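PDB 2PO1: probable exosome complex exonuclease 2 from Pyrococcus abyssi, which probably serves as the non-catalytic Rrp42 component of the RNA-degrading exosome, contributing to the structure of the active site carried by Rrp41. Local coordinates for residues 135-140 with 170-175; 201-206 with 243-248; 29-32 with 36-39; 163-168 with 270-275. All coordinates share one frame; numbering follows the deposited sequence.

Interaction 1: 135-140 with 170-175. With nucleotides of chain A.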
loop_
_atom_site.group_PDB
_atom_site.type_symbol
_atom_site.label_atom_id
_atom_site.label_comp_id
_atom_site.label_asym_id
_atom_site.label_seq_id
_atom_site.Cartn_x
_atom_site.Cartn_y
_atom_site.Cartn_z
ATOM N N ILE C 135 11.355 -17.214 22.610
ATOM C CA ILE C 135 11.830 -17.859 21.402
ATOM C C ILE C 135 11.004 -19.072 21.153
ATOM O O ILE C 135 11.091 -20.042 21.890
ATOM C CB ILE C 135 13.309 -18.309 21.466
ATOM C CG1 ILE C 135 14.244 -17.105 21.632
ATOM C CG2 ILE C 135 13.649 -19.170 20.202
ATOM C CD1 ILE C 135 15.563 -17.444 22.146
ATOM N N VAL C 136 10.204 -19.001 20.093
ATOM C CA VAL C 136 9.372 -20.090 19.681
ATOM C C VAL C 136 9.611 -20.371 18.191
ATOM O O VAL C 136 10.201 -19.558 17.446
ATOM C CB VAL C 136 7.884 -19.808 19.989
ATOM C CG1 VAL C 136 7.738 -19.403 21.429
ATOM C CG2 VAL C 136 7.344 -18.711 19.104
ATOM N N ARG C 137 9.214 -21.558 17.780
ATOM C CA ARG C 137 9.172 -21.858 16.387
ATOM C C ARG C 137 8.036 -21.077 15.738
ATOM O O ARG C 137 6.925 -20.959 16.299
ATOM C CB ARG C 137 9.020 -23.362 16.131
ATOM C CG ARG C 137 10.047 -23.751 15.086
ATOM C CD ARG C 137 9.996 -25.175 14.787
ATOM N NE ARG C 137 10.840 -26.000 15.653
ATOM C CZ ARG C 137 12.144 -26.153 15.502
ATOM N NH1 ARG C 137 12.782 -26.988 16.296
ATOM N NH2 ARG C 137 12.810 -25.472 14.574
ATOM N N VAL C 138 8.361 -20.527 14.580
ATOM C CA VAL C 138 7.420 -19.795 13.748
ATOM C C VAL C 138 7.253 -20.595 12.477
ATOM O O VAL C 138 8.225 -20.886 11.778
ATOM C CB VAL C 138 7.936 -18.371 13.508
ATOM C CG1 VAL C 138 6.924 -17.574 12.661
ATOM C CG2 VAL C 138 8.105 -17.730 14.827
ATOM N N VAL C 139 6.017 -20.985 12.210
ATOM C CA VAL C 139 5.721 -21.839 11.071
ATOM C C VAL C 139 4.854 -21.088 10.081
ATOM O O VAL C 139 3.714 -20.687 10.407
ATOM C CB VAL C 139 5.013 -23.158 11.536
ATOM C CG1 VAL C 139 4.607 -24.009 10.328
ATOM C CG2 VAL C 139 5.947 -23.955 12.424
ATOM N N PHE C 140 5.420 -20.853 8.910
ATOM C CA PHE C 140 4.698 -20.289 7.769
ATOM C C PHE C 140 4.137 -21.379 6.844
ATOM O O PHE C 140 4.879 -22.209 6.272
ATOM C CB PHE C 140 5.613 -19.352 6.947
ATOM C CG PHE C 140 6.156 -18.224 7.708
ATOM C CD1 PHE C 140 7.351 -18.350 8.395
ATOM C CD2 PHE C 140 5.494 -16.998 7.735
ATOM C CE1 PHE C 140 7.870 -17.254 9.109
ATOM C CE2 PHE C 140 6.019 -15.910 8.461
ATOM C CZ PHE C 140 7.197 -16.040 9.124
ATOM N N PRO C 170 14.771 -27.981 11.903
ATOM C CA PRO C 170 16.008 -28.127 12.682
ATOM C C PRO C 170 15.671 -28.378 14.142
ATOM O O PRO C 170 14.824 -27.666 14.702
ATOM C CB PRO C 170 16.690 -26.764 12.551
ATOM C CG PRO C 170 16.066 -26.123 11.333
ATOM C CD PRO C 170 14.694 -26.686 11.192
ATOM N N LYS C 171 16.282 -29.416 14.727
ATOM C CA LYS C 171 16.253 -29.592 16.171
ATOM C C LYS C 171 16.884 -28.346 16.784
ATOM O O LYS C 171 17.911 -27.843 16.320
ATOM C CB LYS C 171 17.063 -30.807 16.617
ATOM C CG LYS C 171 16.378 -32.132 16.410
ATOM C CD LYS C 171 16.695 -33.082 17.525
ATOM C CE LYS C 171 15.841 -34.358 17.509
ATOM N NZ LYS C 171 14.376 -34.141 17.737
ATOM N N VAL C 172 16.265 -27.858 17.837
ATOM C CA VAL C 172 16.717 -26.617 18.430
ATOM C C VAL C 172 16.939 -26.915 19.904
ATOM O O VAL C 172 16.125 -27.568 20.541
ATOM C CB VAL C 172 15.691 -25.478 18.158
ATOM C CG1 VAL C 172 15.837 -24.351 19.131
ATOM C CG2 VAL C 172 15.885 -24.950 16.762
ATOM N N ARG C 173 18.063 -26.481 20.438
ATOM C CA ARG C 173 18.239 -26.613 21.874
ATOM C C ARG C 173 18.648 -25.335 22.540
ATOM O O ARG C 173 19.550 -24.625 22.076
ATOM C CB ARG C 173 19.173 -27.765 22.250
ATOM C CG ARG C 173 20.265 -28.074 21.246
ATOM C CD ARG C 173 21.144 -29.224 21.763
ATOM N NE ARG C 173 22.151 -28.732 22.682
ATOM C CZ ARG C 173 23.377 -28.360 22.318
ATOM N NH1 ARG C 173 23.729 -28.435 21.028
ATOM N NH2 ARG C 173 24.256 -27.923 23.246
ATOM N N TYR C 174 17.916 -25.037 23.627
ATOM C CA TYR C 174 18.305 -23.982 24.518
ATOM C C TYR C 174 19.403 -24.566 25.362
ATOM O O TYR C 174 19.169 -25.451 26.184
ATOM C CB TYR C 174 17.150 -23.526 25.429
ATOM C CG TYR C 174 17.572 -22.441 26.417
ATOM C CD1 TYR C 174 17.514 -22.659 27.789
ATOM C CD2 TYR C 174 18.047 -21.206 25.962
ATOM C CE1 TYR C 174 17.909 -21.667 28.695
ATOM C CE2 TYR C 174 18.429 -20.215 26.841
ATOM C CZ TYR C 174 18.352 -20.446 28.200
ATOM O OH TYR C 174 18.746 -19.460 29.069
ATOM N N ASN C 175 20.608 -24.081 25.097
ATOM C CA ASN C 175 21.772 -24.281 25.938
ATOM C C ASN C 175 21.624 -23.538 27.278
ATOM O O ASN C 175 21.689 -22.302 27.340
ATOM C CB ASN C 175 23.040 -23.827 25.191
ATOM C CG ASN C 175 24.321 -24.099 25.992
ATOM O OD1 ASN C 175 24.372 -23.825 27.181
ATOM N ND2 ASN C 175 25.345 -24.645 25.341
ATOM P P A A 6 4.875 -11.779 6.265
ATOM O OP1 A A 6 4.044 -12.786 5.552
ATOM O OP2 A A 6 6.335 -12.020 6.413
ATOM O "O5'" A A 6 4.289 -11.574 7.748
ATOM C "C5'" A A 6 4.373 -12.610 8.739
ATOM C "C4'" A A 6 3.144 -12.673 9.649
ATOM O "O4'" A A 6 3.440 -13.476 10.830
ATOM C "C3'" A A 6 2.617 -11.348 10.196
ATOM O "O3'" A A 6 1.215 -11.495 10.403
ATOM C "C2'" A A 6 3.410 -11.201 11.504
ATOM O "O2'" A A 6 2.713 -10.450 12.482
ATOM C "C1'" A A 6 3.623 -12.649 11.966
ATOM N N9 A A 6 4.953 -12.946 12.493
ATOM C C8 A A 6 6.010 -13.420 11.772
ATOM N N7 A A 6 7.098 -13.611 12.474
ATOM C C5 A A 6 6.736 -13.238 13.759
ATOM C C6 A A 6 7.448 -13.206 14.987
ATOM N N6 A A 6 8.728 -13.581 15.099
ATOM N N1 A A 6 6.799 -12.777 16.097
ATOM C C2 A A 6 5.520 -12.405 15.986
ATOM N N3 A A 6 4.756 -12.394 14.886
ATOM C C4 A A 6 5.415 -12.825 13.791
#

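Interaction 2: 201-206 with 243-248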
loop_
_atom_site.group_PDB
_atom_site.type_symbol
_atom_site.label_atom_id
_atom_site.label_comp_id
_atom_site.label_asym_id
_atom_site.label_seq_id
_atom_site.Cartn_x
_atom_site.Cartn_y
_atom_site.Cartn_z
ATOM N N PHE C 201 -18.607 -28.961 -0.189
ATOM C CA PHE C 201 -19.754 -29.297 -1.045
ATOM C C PHE C 201 -20.238 -28.049 -1.751
ATOM O O PHE C 201 -20.260 -26.974 -1.148
ATOM C CB PHE C 201 -20.922 -29.867 -0.204
ATOM C CG PHE C 201 -20.527 -31.052 0.634
ATOM C CD1 PHE C 201 -19.757 -30.882 1.796
ATOM C CD2 PHE C 201 -20.889 -32.334 0.247
ATOM C CE1 PHE C 201 -19.346 -31.991 2.545
ATOM C CE2 PHE C 201 -20.485 -33.444 1.007
ATOM C CZ PHE C 201 -19.708 -33.267 2.141
ATOM N N ALA C 202 -20.654 -28.194 -3.010
ATOM C CA ALA C 202 -21.377 -27.136 -3.723
ATOM C C ALA C 202 -22.837 -27.494 -3.635
ATOM O O ALA C 202 -23.196 -28.627 -3.848
ATOM C CB ALA C 202 -20.943 -27.098 -5.162
ATOM N N LYS C 203 -23.678 -26.541 -3.265
ATOM C CA LYS C 203 -25.090 -26.745 -3.419
ATOM C C LYS C 203 -25.467 -26.198 -4.786
ATOM O O LYS C 203 -25.237 -25.006 -5.089
ATOM C CB LYS C 203 -25.858 -26.037 -2.319
ATOM C CG LYS C 203 -27.353 -26.045 -2.498
ATOM C CD LYS C 203 -28.029 -25.785 -1.167
ATOM C CE LYS C 203 -29.540 -25.821 -1.337
ATOM N NZ LYS C 203 -30.154 -25.627 0.007
ATOM N N ILE C 204 -26.006 -27.080 -5.620
ATOM C CA ILE C 204 -26.522 -26.727 -6.955
ATOM C C ILE C 204 -27.985 -27.136 -7.014
ATOM O O ILE C 204 -28.306 -28.324 -7.000
ATOM C CB ILE C 204 -25.714 -27.427 -8.051
ATOM C CG1 ILE C 204 -24.217 -27.175 -7.820
ATOM C CG2 ILE C 204 -26.203 -27.004 -9.438
ATOM C CD1 ILE C 204 -23.266 -27.892 -8.809
ATOM N N GLY C 205 -28.869 -26.145 -7.044
ATOM C CA GLY C 205 -30.280 -26.394 -6.816
ATOM C C GLY C 205 -30.462 -27.046 -5.453
ATOM O O GLY C 205 -30.008 -26.518 -4.435
ATOM N N ASN C 206 -31.104 -28.205 -5.421
ATOM C CA ASN C 206 -31.370 -28.869 -4.155
ATOM C C ASN C 206 -30.415 -30.011 -3.894
ATOM O O ASN C 206 -30.694 -30.906 -3.112
ATOM C CB ASN C 206 -32.825 -29.313 -4.081
ATOM C CG ASN C 206 -33.747 -28.157 -3.754
ATOM O OD1 ASN C 206 -33.306 -27.114 -3.244
ATOM N ND2 ASN C 206 -35.029 -28.322 -4.056
ATOM N N GLY C 243 -26.259 -18.324 -1.668
ATOM C CA GLY C 243 -27.115 -19.502 -1.431
ATOM C C GLY C 243 -27.419 -19.687 0.034
ATOM O O GLY C 243 -26.985 -18.915 0.887
ATOM N N ALA C 244 -28.161 -20.759 0.309
ATOM C CA ALA C 244 -28.668 -21.045 1.607
ATOM C C ALA C 244 -28.671 -22.546 1.717
ATOM O O ALA C 244 -28.886 -23.235 0.734
ATOM C CB ALA C 244 -30.054 -20.540 1.748
ATOM N N PHE C 245 -28.431 -23.044 2.919
ATOM C CA PHE C 245 -28.479 -24.468 3.140
ATOM C C PHE C 245 -29.568 -24.728 4.131
ATOM O O PHE C 245 -29.862 -23.881 4.972
ATOM C CB PHE C 245 -27.150 -24.944 3.678
ATOM C CG PHE C 245 -26.059 -24.925 2.659
ATOM C CD1 PHE C 245 -25.691 -26.091 2.014
ATOM C CD2 PHE C 245 -25.411 -23.741 2.338
ATOM C CE1 PHE C 245 -24.701 -26.119 1.091
ATOM C CE2 PHE C 245 -24.389 -23.745 1.389
ATOM C CZ PHE C 245 -24.032 -24.961 0.748
ATOM N N LYS C 246 -30.169 -25.901 4.026
ATOM C CA LYS C 246 -31.102 -26.378 5.001
ATOM C C LYS C 246 -30.279 -27.018 6.103
ATOM O O LYS C 246 -29.159 -27.484 5.855
ATOM C CB LYS C 246 -32.031 -27.431 4.380
ATOM C CG LYS C 246 -32.939 -26.910 3.281
ATOM C CD LYS C 246 -33.777 -25.773 3.816
ATOM C CE LYS C 246 -34.884 -25.414 2.854
ATOM N NZ LYS C 246 -35.551 -24.233 3.401
ATOM N N LEU C 247 -30.825 -27.021 7.308
ATOM C CA LEU C 247 -30.171 -27.650 8.458
ATOM C C LEU C 247 -29.842 -29.145 8.154
ATOM O O LEU C 247 -28.782 -29.660 8.530
ATOM C CB LEU C 247 -31.096 -27.563 9.689
ATOM C CG LEU C 247 -30.652 -27.979 11.108
ATOM C CD1 LEU C 247 -31.211 -29.276 11.506
ATOM C CD2 LEU C 247 -29.139 -27.954 11.290
ATOM N N GLU C 248 -30.751 -29.819 7.464
ATOM C CA GLU C 248 -30.551 -31.216 7.105
ATOM C C GLU C 248 -29.484 -31.353 6.049
ATOM O O GLU C 248 -28.887 -32.393 5.954
ATOM C CB GLU C 248 -31.843 -31.836 6.620
ATOM C CG GLU C 248 -32.782 -30.793 6.086
ATOM C CD GLU C 248 -33.575 -30.111 7.200
ATOM O OE1 GLU C 248 -34.080 -30.826 8.136
ATOM O OE2 GLU C 248 -33.693 -28.863 7.122
#

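Interaction 3: 29-32 with 36-39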
loop_
_atom_site.group_PDB
_atom_site.type_symbol
_atom_site.label_atom_id
_atom_site.label_comp_id
_atom_site.label_asym_id
_atom_site.label_seq_id
_atom_site.Cartn_x
_atom_site.Cartn_y
_atom_site.Cartn_z
ATOM N N ASP C 29 -18.546 -34.870 -15.303
ATOM C CA ASP C 29 -17.401 -35.748 -15.489
ATOM C C ASP C 29 -17.693 -37.154 -15.017
ATOM O O ASP C 29 -16.780 -37.931 -14.787
ATOM C CB ASP C 29 -16.196 -35.215 -14.717
ATOM C CG ASP C 29 -16.475 -35.099 -13.232
ATOM O OD1 ASP C 29 -15.544 -34.773 -12.469
ATOM O OD2 ASP C 29 -17.639 -35.351 -12.822
ATOM N N ASP C 30 -18.968 -37.462 -14.827
ATOM C CA ASP C 30 -19.388 -38.804 -14.507
ATOM C C ASP C 30 -19.073 -39.233 -13.081
ATOM O O ASP C 30 -19.244 -40.399 -12.721
ATOM C CB ASP C 30 -18.800 -39.811 -15.510
ATOM C CG ASP C 30 -19.318 -39.593 -16.927
ATOM O OD1 ASP C 30 -18.490 -39.434 -17.859
ATOM O OD2 ASP C 30 -20.552 -39.540 -17.103
ATOM N N ARG C 31 -18.644 -38.298 -12.269
ATOM C CA ARG C 31 -18.463 -38.548 -10.856
ATOM C C ARG C 31 -19.791 -38.683 -10.146
ATOM O O ARG C 31 -20.786 -38.121 -10.618
ATOM C CB ARG C 31 -17.774 -37.352 -10.244
ATOM C CG ARG C 31 -16.309 -37.420 -10.262
ATOM C CD ARG C 31 -15.887 -36.380 -9.293
ATOM N NE ARG C 31 -16.015 -35.029 -9.825
ATOM C CZ ARG C 31 -15.910 -33.947 -9.069
ATOM N NH1 ARG C 31 -15.662 -34.065 -7.770
ATOM N NH2 ARG C 31 -15.953 -32.732 -9.617
ATOM N N GLY C 32 -19.802 -39.409 -9.021
ATOM C CA GLY C 32 -20.976 -39.496 -8.151
ATOM C C GLY C 32 -21.058 -38.191 -7.382
ATOM O O GLY C 32 -20.108 -37.402 -7.407
ATOM N N TYR C 36 -14.732 -37.422 -5.004
ATOM C CA TYR C 36 -13.659 -36.497 -5.369
ATOM C C TYR C 36 -13.174 -36.857 -6.726
ATOM O O TYR C 36 -13.250 -38.017 -7.103
ATOM C CB TYR C 36 -12.499 -36.637 -4.375
ATOM C CG TYR C 36 -12.711 -35.697 -3.253
ATOM C CD1 TYR C 36 -13.672 -35.955 -2.296
ATOM C CD2 TYR C 36 -11.993 -34.509 -3.179
ATOM C CE1 TYR C 36 -13.906 -35.069 -1.270
ATOM C CE2 TYR C 36 -12.214 -33.641 -2.159
ATOM C CZ TYR C 36 -13.172 -33.907 -1.226
ATOM O OH TYR C 36 -13.440 -33.014 -0.215
ATOM N N ARG C 37 -12.601 -35.866 -7.411
ATOM C CA ARG C 37 -11.906 -36.092 -8.666
ATOM C C ARG C 37 -10.674 -36.839 -8.259
ATOM O O ARG C 37 -10.388 -36.884 -7.071
ATOM C CB ARG C 37 -11.509 -34.748 -9.273
ATOM C CG ARG C 37 -12.648 -33.969 -9.822
ATOM C CD ARG C 37 -12.235 -32.512 -10.064
ATOM N NE ARG C 37 -12.052 -31.820 -8.810
ATOM C CZ ARG C 37 -11.677 -30.537 -8.725
ATOM N NH1 ARG C 37 -11.378 -29.861 -9.832
ATOM N NH2 ARG C 37 -11.580 -29.936 -7.532
ATOM N N PRO C 38 -9.900 -37.383 -9.229
ATOM C CA PRO C 38 -8.721 -38.069 -8.765
ATOM C C PRO C 38 -7.804 -37.166 -7.980
ATOM O O PRO C 38 -7.680 -35.986 -8.302
ATOM C CB PRO C 38 -8.060 -38.562 -10.067
ATOM C CG PRO C 38 -9.167 -38.660 -11.049
ATOM C CD PRO C 38 -10.009 -37.439 -10.698
ATOM N N ILE C 39 -7.234 -37.707 -6.898
ATOM C CA ILE C 39 -6.409 -36.920 -5.998
ATOM C C ILE C 39 -4.996 -37.388 -6.174
ATOM O O ILE C 39 -4.737 -38.591 -6.240
ATOM C CB ILE C 39 -6.829 -37.085 -4.543
ATOM C CG1 ILE C 39 -8.197 -36.421 -4.319
ATOM C CG2 ILE C 39 -5.850 -36.321 -3.632
ATOM C CD1 ILE C 39 -8.914 -36.880 -3.012
#

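Interaction 4: 163-168 with 270-275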
loop_
_atom_site.group_PDB
_atom_site.type_symbol
_atom_site.label_atom_id
_atom_site.label_comp_id
_atom_site.label_asym_id
_atom_site.label_seq_id
_atom_site.Cartn_x
_atom_site.Cartn_y
_atom_site.Cartn_z
ATOM N N ALA C 163 1.739 -30.992 4.031
ATOM C CA ALA C 163 3.053 -30.347 4.037
ATOM C C ALA C 163 3.562 -30.313 5.501
ATOM O O ALA C 163 4.725 -30.605 5.791
ATOM C CB ALA C 163 2.954 -28.956 3.442
ATOM N N LEU C 164 2.660 -30.040 6.447
ATOM C CA LEU C 164 3.020 -30.003 7.891
ATOM C C LEU C 164 3.477 -31.377 8.382
ATOM O O LEU C 164 4.450 -31.516 9.163
ATOM C CB LEU C 164 1.796 -29.513 8.663
ATOM C CG LEU C 164 1.570 -28.024 8.559
ATOM C CD1 LEU C 164 0.229 -27.777 9.150
ATOM C CD2 LEU C 164 2.624 -27.326 9.420
ATOM N N LEU C 165 2.789 -32.410 7.914
ATOM C CA LEU C 165 3.192 -33.777 8.221
ATOM C C LEU C 165 4.525 -34.088 7.592
ATOM O O LEU C 165 5.280 -34.817 8.143
ATOM C CB LEU C 165 2.178 -34.794 7.733
ATOM C CG LEU C 165 0.881 -34.766 8.550
ATOM C CD1 LEU C 165 -0.217 -35.418 7.718
ATOM C CD2 LEU C 165 1.086 -35.419 9.927
ATOM N N ASN C 166 4.795 -33.504 6.432
ATOM C CA ASN C 166 6.075 -33.695 5.739
ATOM C C ASN C 166 7.244 -32.913 6.329
ATOM O O ASN C 166 8.420 -33.166 5.997
ATOM C CB ASN C 166 5.909 -33.221 4.290
ATOM C CG ASN C 166 7.167 -33.336 3.495
ATOM O OD1 ASN C 166 7.638 -32.372 2.989
ATOM N ND2 ASN C 166 7.707 -34.547 3.376
ATOM N N ALA C 167 6.925 -31.947 7.173
ATOM C CA ALA C 167 7.878 -30.959 7.557
ATOM C C ALA C 167 8.856 -31.606 8.483
ATOM O O ALA C 167 8.490 -32.463 9.306
ATOM C CB ALA C 167 7.194 -29.796 8.220
ATOM N N ARG C 168 10.107 -31.270 8.233
ATOM C CA ARG C 168 11.209 -31.602 9.114
ATOM C C ARG C 168 11.921 -30.288 9.338
ATOM O O ARG C 168 12.310 -29.613 8.395
ATOM C CB ARG C 168 12.137 -32.651 8.507
ATOM C CG ARG C 168 11.489 -34.013 8.491
ATOM C CD ARG C 168 12.435 -35.141 8.421
ATOM N NE ARG C 168 13.250 -35.301 9.652
ATOM C CZ ARG C 168 12.945 -36.063 10.711
ATOM N NH1 ARG C 168 11.800 -36.758 10.785
ATOM N NH2 ARG C 168 13.792 -36.091 11.739
ATOM N N GLU C 270 -0.365 -41.817 3.345
ATOM C CA GLU C 270 0.327 -42.640 2.340
ATOM C C GLU C 270 1.400 -41.781 1.637
ATOM O O GLU C 270 2.553 -42.159 1.521
ATOM C CB GLU C 270 -0.735 -43.124 1.353
ATOM C CG GLU C 270 -0.293 -44.088 0.263
ATOM C CD GLU C 270 -1.476 -44.882 -0.374
ATOM O OE1 GLU C 270 -1.198 -45.940 -0.977
ATOM O OE2 GLU C 270 -2.678 -44.463 -0.274
ATOM N N ALA C 271 1.014 -40.605 1.199
ATOM C CA ALA C 271 1.952 -39.672 0.533
ATOM C C ALA C 271 3.044 -39.301 1.489
ATOM O O ALA C 271 4.212 -39.251 1.121
ATOM C CB ALA C 271 1.236 -38.424 0.090
ATOM N N VAL C 272 2.647 -39.021 2.719
ATOM C CA VAL C 272 3.592 -38.575 3.749
ATOM C C VAL C 272 4.606 -39.693 3.977
ATOM O O VAL C 272 5.806 -39.469 3.921
ATOM C CB VAL C 272 2.875 -38.221 5.024
ATOM C CG1 VAL C 272 3.863 -38.183 6.209
ATOM C CG2 VAL C 272 2.152 -36.849 4.846
ATOM N N GLU C 273 4.102 -40.908 4.185
ATOM C CA GLU C 273 4.931 -42.060 4.335
ATOM C C GLU C 273 5.776 -42.395 3.125
ATOM O O GLU C 273 6.892 -42.854 3.270
ATOM C CB GLU C 273 4.055 -43.242 4.701
ATOM C CG GLU C 273 3.637 -43.160 6.147
ATOM C CD GLU C 273 4.835 -42.907 7.066
ATOM O OE1 GLU C 273 5.608 -43.873 7.274
ATOM O OE2 GLU C 273 5.000 -41.733 7.538
ATOM N N LYS C 274 5.239 -42.194 1.927
ATOM C CA LYS C 274 6.013 -42.502 0.709
ATOM C C LYS C 274 7.283 -41.644 0.618
ATOM O O LYS C 274 8.338 -42.145 0.193
ATOM C CB LYS C 274 5.175 -42.339 -0.573
ATOM C CG LYS C 274 5.941 -42.720 -1.836
ATOM C CD LYS C 274 5.187 -42.351 -3.107
ATOM C CE LYS C 274 5.872 -42.950 -4.357
ATOM N NZ LYS C 274 5.068 -42.762 -5.613
ATOM N N ALA C 275 7.195 -40.375 1.025
ATOM C CA ALA C 275 8.347 -39.456 0.872
ATOM C C ALA C 275 9.486 -39.787 1.825
ATOM O O ALA C 275 10.610 -39.340 1.623
ATOM C CB ALA C 275 7.944 -37.983 1.030
HETATM O O HOH W 1 6.805 -37.197 4.622
#

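Interaction 1: 135-140 with 170-175
Arg137 reaches from strand 135-147 across to the backbone of Pro170 and the side chain of Val172 on strand 168-174. The two strands run nearly antiparallel, but their axes stay 10.0 Å apart, so the arginine spans the separation in place of backbone pairing. Its CB points at the other strand. CG and CD follow in an extended run, and on this course the side chain packs against Leu70 of strand 60-71. The chain then turns about the CG-CD bond (chi3 -88°), which carries the guanidinium to the carbonyl of Pro170. NH1 gives Pro170 O a hydrogen bond of 2.7 Å, in the carbonyl plane yet bent at the hydrogen (131°), and NH2 adds a weak one of 3.0 Å to the same Pro170 O. The oxygen sits 27° out of the guanidinium plane. Val172 brings one methyl to the group from an oblique direction, CG2 being 3.7 Å from Arg137 NH1, while its side chain runs past the arginine in the opposite sense. Elsewhere on strand 135-147, Val138 and Phe140 meet nucleotide A6 of chain A: the Phe140 ring presents its edge, CE2 lying 3.7 Å from C5' of A6, and Val138 CG1 is 4.0 Å from N7 of A6. These are van der Waals contacts, not hydrogen bonds. Glu188, salt-bridged to Lys171, adds a long, weak ion pair to Arg137 NH1. Across the strands, then, a charged donor group meets a neutral acceptor, one short but bent bond and one weak one converging on the same oxygen.

Interaction 2: 201-206 with 243-248
A CH-pi contact of a lysine side chain over a phenylalanine face, completed by a side-chain-to-backbone hydrogen bond, joins Lys203 to Ala244 and Phe245 in the second exoribonuclease domain of this RNase PH-family protein. It links the end of strand 197-204, part of an antiparallel sheet, to the turn leading into helix 247-275. CG of Lys203 stands anti to the backbone N (chi1 172°) and the rest of the chain is extended, which lays its methylenes along the Phe245 ring. CB packs 3.6 Å from Phe245 CE1, and CD lies 4.2 Å from the centroid of the Phe245 ring, displaced toward the rim. Leu208 of strand 207-210 packs on both side chains. Lys246 holds the N-cap position of the helix, its backbone N bonded to Glu249 OE1. Glu249, outside the two segments, also forms a salt bridge with Lys203 NZ through that oxygen, tying the strand residue to the first turn of the helix. The turn also faces a neighbouring subunit, where Lys246 NZ finds an acidic side chain and the Phe245 backbone a hydrogen bond. At the lysine tip, Lys203 NZ lies 2.8 Å from Ala244 O, tilted 22° from the carbonyl plane.

Interaction 3: 29-32 with 36-39
The guanidinium of Arg31 carries the CG methylene of Arg37 on one face, 3.3 Å above the plane and over its centre, while the carboxylate of Asp29 sits at its edge. The guanidinium of Arg37 is turned only 21° from that of Arg31 but displaced to one side, with Arg31 NH2 meeting it obliquely, 4.1 Å from Arg37 NE. Farther back along the side chain, Arg31 CD packs 3.8 Å from the carbonyl carbon of Tyr36. Arg31 is folded by a bend at chi3 (-76°), which turns NE back to Asp29. There it gives a salt-bridging hydrogen bond of 2.7 Å to Asp29 OD1, received on the syn lone pair, plus a weak second one to OD2. Asp29 OD2 also accepts the backbone N of Arg31 at 3.2 Å, from above the carboxylate plane. The two neighbouring positive charges share an acid, Asp211, whose OD1 pairs with Arg31 NH1 and whose OD2 pairs with Arg37 NH2. The carbonyls of Asp149 and Gly150 take further N-H groups of Arg37, and Tyr36 OH is bonded to Asp154. The hydrogen bond from Arg31 N to Asp29 OD2 closes an Asx turn, and this turn and the arginine pair lie in the loop between helix 13-23 and strand 39-43, where both arginines converge on Asp211.

Interaction 4: 163-168 with 270-275
Leu165 and Val272 meet at the stem of the leucine: CB of Leu165 is 3.5 Å from CG2 of Val272, and the side chains cross at about a right angle. The leucine branch joins in through CD1, 4.0 Å from the same Val272 CG2, while the second valine methyl, CG1, lies 4.1 Å from Leu165 CB. Alongside this apolar touch, Asn166 ND2 approaches the methyl of Ala275, with 4.2 Å between ND2 and CB. A water bridges the helices next to it, accepting from Asn166 ND2 at 3.1 Å and donating to Val272 O at 2.6 Å. That carbonyl lies in the last turns of helix 247-275 and also receives a weak bond from the backbone N of Ala275. The asparagine amide reaches the water because its CG is anti to the backbone N (chi1 178°), and its rotation is fixed at the other end by OD1, which accepts the backbone N of Ser52. The contact thus brings the C-terminal turn of helix 152-166 beside the end of the long final helix, both packed on the mixed sheet of the first domain of the RNase PH fold. Ala163 and Leu164 press on strand 60-71, and Leu164 also on strand 135-147; Ala271 and Ala275 rest on Ile41 and Val43 of strand 39-43. The leucine also packs on Val192 and Ile195. A molecule of methylpentanediol (MPD), probably from the crystallisation liquor, lies about 4 Å from the side chain of Leu165.

Interactions 1 and 4 adjoin: Val139 CG1 of strand 135-147 lies 4.0 Å from Leu164 CD2 of helix 152-166, and that helix is followed directly by strand 168-174. Only interaction 1 touches the adenosine nucleotide of chain A; the nearest atoms of interactions 4, 2 and 3 are about 12, 20 and 22 Å from the bound nucleic acid. Interactions 2 and 3 lie on the opposite side of the chain's centre from interaction 1; the nearest atoms of interactions 2 and 3 are about 7 Å from each other, without touching. Helix 247-275 spans the chain between interaction 2 at its start and interaction 4 at its end, whose centres are 34 Å apart.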